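Local coordinates for attaching and effacing protein, pathogenesis factor (PDB 4E9L) that probably acts as a surface adhesin of the intimin/invasin family, this fragment holding immunoglobulin-like domains of its extracellular part, at residues Ala91-Val105 / Asp177-Asp190. Numbering follows the deposited sequence.
Sequences AAHSSITLNPDKPVV and DAAANAAKVTVVAD
A91 and S94 receive the turn at A178-A180: the CB of A91 lies 3.5 Å from the carbonyl O of D177, and S94 O accepts a hydrogen bond from A180 N at 2.9 Å. The donor stands 37° out of the carbonyl plane. S94 OG turns to D90 and K116 instead. At I96, water bridges the edges, accepting from I96 N and donating to N181 O. With CG1 of I96 anti to the backbone N (chi1 -179°), CG2 is set between the backbone N and the carbonyl carbon, from where it reaches both A179 CB and A183 CB, the latter at 3.9 Å. L98 continues this apolar seam, its CG 3.7 Å from A183 CB and its CB against V185 CG1. Strands 95-99 and 183-187 run nearly parallel (18°) with axes 6.2 Å apart, yet no backbone hydrogen bond links the two; apolar side chains meet between them, and each bridging water joins one strand to a residue flanking the other. After the cis peptide before P100, D101 OD1 accepts a hydrogen bond from a second water (2.7 Å), which also hydrogen-bonds T186 OG1. The chain then closes in: P103 O accepts from V188 N, and V105 N donates to V188 O at 3.0 Å, bracketing a single bridge between V104 and V188. V105 CG1 meets V187 CG1 beside it. Strand 95-99 pairs with 108-114 and strand 183-187 with 165-173, so the contact closes one side between two sheets, as the edge strands do in the immunoglobulin-like β-sandwich of invasin-type domains.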
loop_
_atom_site.group_PDB
_atom_site.type_symbol
_atom_site.label_atom_id
_atom_site.label_comp_id
_atom_site.label_asym_id
_atom_site.label_seq_id
_atom_site.Cartn_x
_atom_site.Cartn_y
_atom_site.Cartn_z
ATOM N N ALA A 91 -37.603 -9.555 32.103
ATOM C CA ALA A 91 -36.416 -9.224 31.283
ATOM C C ALA A 91 -35.486 -8.194 31.930
ATOM O O ALA A 91 -34.273 -8.335 31.814
ATOM C CB ALA A 91 -36.820 -8.746 29.900
ATOM N N ALA A 92 -36.038 -7.162 32.604
ATOM C CA ALA A 92 -35.215 -6.123 33.260
ATOM C C ALA A 92 -34.297 -6.686 34.380
ATOM O O ALA A 92 -33.249 -6.100 34.659
ATOM C CB ALA A 92 -36.101 -5.002 33.798
ATOM N N HIS A 93 -34.651 -7.837 34.977
ATOM C CA HIS A 93 -33.806 -8.455 36.011
ATOM C C HIS A 93 -32.942 -9.623 35.465
ATOM O O HIS A 93 -32.196 -10.254 36.212
ATOM C CB HIS A 93 -34.667 -8.952 37.173
ATOM C CG HIS A 93 -35.273 -7.843 37.963
ATOM N ND1 HIS A 93 -36.324 -7.092 37.459
ATOM C CD2 HIS A 93 -34.958 -7.383 39.194
ATOM C CE1 HIS A 93 -36.604 -6.197 38.394
ATOM N NE2 HIS A 93 -35.829 -6.348 39.467
ATOM N N SER A 94 -33.070 -9.912 34.185
ATOM C CA SER A 94 -32.393 -11.036 33.548
ATOM C C SER A 94 -31.249 -10.565 32.679
ATOM O O SER A 94 -31.276 -9.437 32.157
ATOM C CB SER A 94 -33.399 -11.847 32.734
ATOM O OG SER A 94 -34.421 -12.347 33.581
ATOM N N SER A 95 -30.239 -11.426 32.510
ATOM C CA SER A 95 -29.086 -11.049 31.699
ATOM C C SER A 95 -28.535 -12.202 30.876
ATOM O O SER A 95 -28.887 -13.382 31.076
ATOM C CB SER A 95 -27.995 -10.463 32.601
ATOM O OG SER A 95 -27.567 -11.474 33.498
ATOM N N ILE A 96 -27.642 -11.857 29.961
ATOM C CA ILE A 96 -26.993 -12.859 29.125
ATOM C C ILE A 96 -25.505 -12.533 28.973
ATOM O O ILE A 96 -25.139 -11.369 28.742
ATOM C CB ILE A 96 -27.728 -13.085 27.766
ATOM C CG1 ILE A 96 -27.001 -14.179 26.920
ATOM C CG2 ILE A 96 -27.921 -11.749 26.983
ATOM C CD1 ILE A 96 -27.756 -14.808 25.824
ATOM N N THR A 97 -24.680 -13.586 29.040
ATOM C CA THR A 97 -23.230 -13.528 28.857
ATOM C C THR A 97 -22.811 -14.506 27.763
ATOM O O THR A 97 -23.366 -15.605 27.665
ATOM C CB THR A 97 -22.547 -13.827 30.233
ATOM O OG1 THR A 97 -22.782 -12.708 31.095
ATOM C CG2 THR A 97 -21.036 -14.052 30.142
ATOM N N LEU A 98 -21.800 -14.116 26.972
ATOM C CA LEU A 98 -21.143 -14.980 25.986
ATOM C C LEU A 98 -19.732 -15.243 26.453
ATOM O O LEU A 98 -19.018 -14.302 26.813
ATOM C CB LEU A 98 -21.115 -14.366 24.573
ATOM C CG LEU A 98 -22.459 -14.252 23.888
ATOM C CD1 LEU A 98 -22.357 -13.269 22.707
ATOM C CD2 LEU A 98 -22.963 -15.642 23.419
ATOM N N ASN A 99 -19.322 -16.510 26.442
ATOM C CA ASN A 99 -17.979 -16.898 26.886
ATOM C C ASN A 99 -17.256 -17.823 25.909
ATOM O O ASN A 99 -17.818 -18.856 25.550
ATOM C CB ASN A 99 -18.048 -17.525 28.280
ATOM C CG ASN A 99 -16.707 -17.597 28.948
ATOM O OD1 ASN A 99 -15.963 -16.618 28.991
ATOM N ND2 ASN A 99 -16.331 -18.785 29.402
ATOM N N PRO A 100 -15.995 -17.505 25.496
ATOM C CA PRO A 100 -15.215 -16.293 25.851
ATOM C C PRO A 100 -15.529 -15.139 24.906
ATOM O O PRO A 100 -16.180 -15.333 23.873
ATOM C CB PRO A 100 -13.765 -16.756 25.604
ATOM C CG PRO A 100 -13.906 -17.666 24.368
ATOM C CD PRO A 100 -15.241 -18.385 24.564
ATOM N N ASP A 101 -14.966 -13.972 25.193
ATOM C CA ASP A 101 -15.007 -12.869 24.258
ATOM C C ASP A 101 -13.866 -13.201 23.260
ATOM O O ASP A 101 -12.995 -14.026 23.563
ATOM C CB ASP A 101 -14.818 -11.523 24.967
ATOM C CG ASP A 101 -14.808 -10.315 24.037
ATOM O OD1 ASP A 101 -15.335 -10.430 22.894
ATOM O OD2 ASP A 101 -14.244 -9.269 24.433
ATOM N N LYS A 102 -13.933 -12.664 22.044
ATOM C CA LYS A 102 -12.950 -13.004 21.014
ATOM C C LYS A 102 -12.863 -14.508 20.622
ATOM O O LYS A 102 -11.751 -15.041 20.456
ATOM C CB LYS A 102 -11.588 -12.316 21.230
ATOM C CG LYS A 102 -11.733 -10.801 21.248
ATOM C CD LYS A 102 -10.394 -10.088 21.177
ATOM C CE LYS A 102 -10.464 -8.652 21.659
ATOM N NZ LYS A 102 -11.589 -7.875 21.059
ATOM N N PRO A 103 -14.001 -15.233 20.460
ATOM C CA PRO A 103 -13.887 -16.599 19.928
ATOM C C PRO A 103 -13.455 -16.447 18.455
ATOM O O PRO A 103 -13.603 -15.363 17.866
ATOM C CB PRO A 103 -15.320 -17.127 20.029
ATOM C CG PRO A 103 -16.167 -15.909 19.798
ATOM C CD PRO A 103 -15.426 -14.831 20.563
ATOM N N VAL A 104 -12.896 -17.499 17.883
ATOM C CA VAL A 104 -12.412 -17.467 16.498
ATOM C C VAL A 104 -13.496 -18.024 15.590
ATOM O O VAL A 104 -14.227 -18.947 15.989
ATOM C CB VAL A 104 -11.074 -18.272 16.385
ATOM C CG1 VAL A 104 -10.499 -18.250 14.959
ATOM C CG2 VAL A 104 -10.033 -17.738 17.380
ATOM N N VAL A 105 -13.577 -17.504 14.356
ATOM C CA VAL A 105 -14.486 -18.027 13.321
ATOM C C VAL A 105 -14.298 -19.532 13.214
ATOM O O VAL A 105 -13.164 -20.033 13.363
ATOM C CB VAL A 105 -14.294 -17.357 11.925
ATOM C CG1 VAL A 105 -14.763 -15.920 11.942
ATOM C CG2 VAL A 105 -12.850 -17.461 11.418
ATOM N N ASP A 177 -37.914 -10.180 24.072
ATOM C CA ASP A 177 -36.600 -10.164 24.728
ATOM C C ASP A 177 -36.734 -10.708 26.154
ATOM O O ASP A 177 -37.667 -10.345 26.884
ATOM C CB ASP A 177 -36.014 -8.745 24.783
ATOM C CG ASP A 177 -35.662 -8.116 23.453
ATOM O OD1 ASP A 177 -35.518 -8.866 22.453
ATOM O OD2 ASP A 177 -35.411 -6.900 23.433
ATOM N N ALA A 178 -35.829 -11.624 26.513
ATOM C CA ALA A 178 -35.837 -12.263 27.813
ATOM C C ALA A 178 -34.617 -11.904 28.693
ATOM O O ALA A 178 -34.367 -12.560 29.710
ATOM C CB ALA A 178 -36.009 -13.770 27.655
ATOM N N ALA A 179 -33.904 -10.816 28.321
ATOM C CA ALA A 179 -32.794 -10.246 29.085
ATOM C C ALA A 179 -32.821 -8.738 28.870
ATOM O O ALA A 179 -33.387 -8.282 27.878
ATOM C CB ALA A 179 -31.456 -10.828 28.630
ATOM N N ALA A 180 -32.222 -7.968 29.792
ATOM C CA ALA A 180 -32.224 -6.496 29.731
ATOM C C ALA A 180 -31.492 -5.998 28.501
ATOM O O ALA A 180 -31.956 -5.066 27.858
ATOM C CB ALA A 180 -31.594 -5.914 30.996
ATOM N N ASN A 181 -30.365 -6.623 28.161
ATOM C CA ASN A 181 -29.583 -6.255 26.973
ATOM C C ASN A 181 -29.026 -7.505 26.311
ATOM O O ASN A 181 -28.862 -8.513 26.986
ATOM C CB ASN A 181 -28.451 -5.292 27.352
ATOM C CG ASN A 181 -28.970 -3.913 27.659
ATOM O OD1 ASN A 181 -29.640 -3.274 26.842
ATOM N ND2 ASN A 181 -28.762 -3.469 28.871
ATOM N N ALA A 182 -28.723 -7.442 24.999
ATOM C CA ALA A 182 -28.136 -8.571 24.292
ATOM C C ALA A 182 -26.670 -8.651 24.720
ATOM O O ALA A 182 -26.114 -7.638 25.139
ATOM C CB ALA A 182 -28.208 -8.329 22.788
ATOM N N ALA A 183 -26.056 -9.841 24.643
ATOM C CA ALA A 183 -24.632 -10.030 24.932
ATOM C C ALA A 183 -23.926 -9.785 23.607
ATOM O O ALA A 183 -24.454 -10.158 22.548
ATOM C CB ALA A 183 -24.364 -11.454 25.406
ATOM N N LYS A 184 -22.772 -9.124 23.640
ATOM C CA LYS A 184 -22.060 -8.821 22.397
ATOM C C LYS A 184 -20.590 -9.207 22.472
ATOM O O LYS A 184 -19.911 -8.862 23.443
ATOM C CB LYS A 184 -22.192 -7.321 22.029
ATOM C CG LYS A 184 -23.638 -6.845 21.812
ATOM C CD LYS A 184 -23.741 -5.350 21.532
ATOM C CE LYS A 184 -25.172 -4.943 21.270
ATOM N NZ LYS A 184 -25.268 -3.915 20.200
ATOM N N VAL A 185 -20.110 -9.945 21.460
ATOM C CA VAL A 185 -18.693 -10.308 21.313
ATOM C C VAL A 185 -18.238 -9.995 19.902
ATOM O O VAL A 185 -19.063 -9.863 18.985
ATOM C CB VAL A 185 -18.320 -11.773 21.702
ATOM C CG1 VAL A 185 -18.536 -12.044 23.190
ATOM C CG2 VAL A 185 -19.033 -12.810 20.834
ATOM N N THR A 186 -16.913 -9.920 19.727
ATOM C CA THR A 186 -16.278 -9.778 18.433
ATOM C C THR A 186 -15.764 -11.169 18.117
ATOM O O THR A 186 -14.997 -11.740 18.898
ATOM C CB THR A 186 -15.107 -8.778 18.480
ATOM O OG1 THR A 186 -15.603 -7.520 18.923
ATOM C CG2 THR A 186 -14.411 -8.629 17.117
ATOM N N VAL A 187 -16.230 -11.732 17.006
ATOM C CA VAL A 187 -15.753 -13.035 16.552
ATOM C C VAL A 187 -14.551 -12.670 15.654
ATOM O O VAL A 187 -14.708 -11.905 14.704
ATOM C CB VAL A 187 -16.837 -13.858 15.820
ATOM C CG1 VAL A 187 -16.270 -15.190 15.333
ATOM C CG2 VAL A 187 -18.058 -14.078 16.716
ATOM N N VAL A 188 -13.353 -13.128 16.028
ATOM C CA VAL A 188 -12.116 -12.759 15.335
ATOM C C VAL A 188 -11.790 -13.675 14.162
ATOM O O VAL A 188 -12.176 -14.844 14.143
ATOM C CB VAL A 188 -10.889 -12.563 16.285
ATOM C CG1 VAL A 188 -11.166 -11.477 17.319
ATOM C CG2 VAL A 188 -10.438 -13.868 16.942
ATOM N N ALA A 189 -11.053 -13.142 13.206
ATOM C CA ALA A 189 -10.584 -13.902 12.045
ATOM C C ALA A 189 -9.585 -14.997 12.517
ATOM O O ALA A 189 -9.013 -14.903 13.608
ATOM C CB ALA A 189 -9.903 -12.956 11.060
ATOM N N ASP A 190 -9.403 -16.043 11.715
ATOM C CA ASP A 190 -8.448 -17.094 12.044
ATOM C C ASP A 190 -6.995 -16.606 11.739
ATOM O O ASP A 190 -6.782 -15.405 11.479
ATOM C CB ASP A 190 -8.817 -18.385 11.273
ATOM C CG ASP A 190 -8.458 -19.687 11.980
ATOM O OD1 ASP A 190 -7.490 -19.690 12.785
ATOM O OD2 ASP A 190 -9.083 -20.711 11.671
HETATM O O HOH W 1 -27.397 -8.960 29.207
HETATM O O HOH W 2 -15.688 -7.909 21.954
#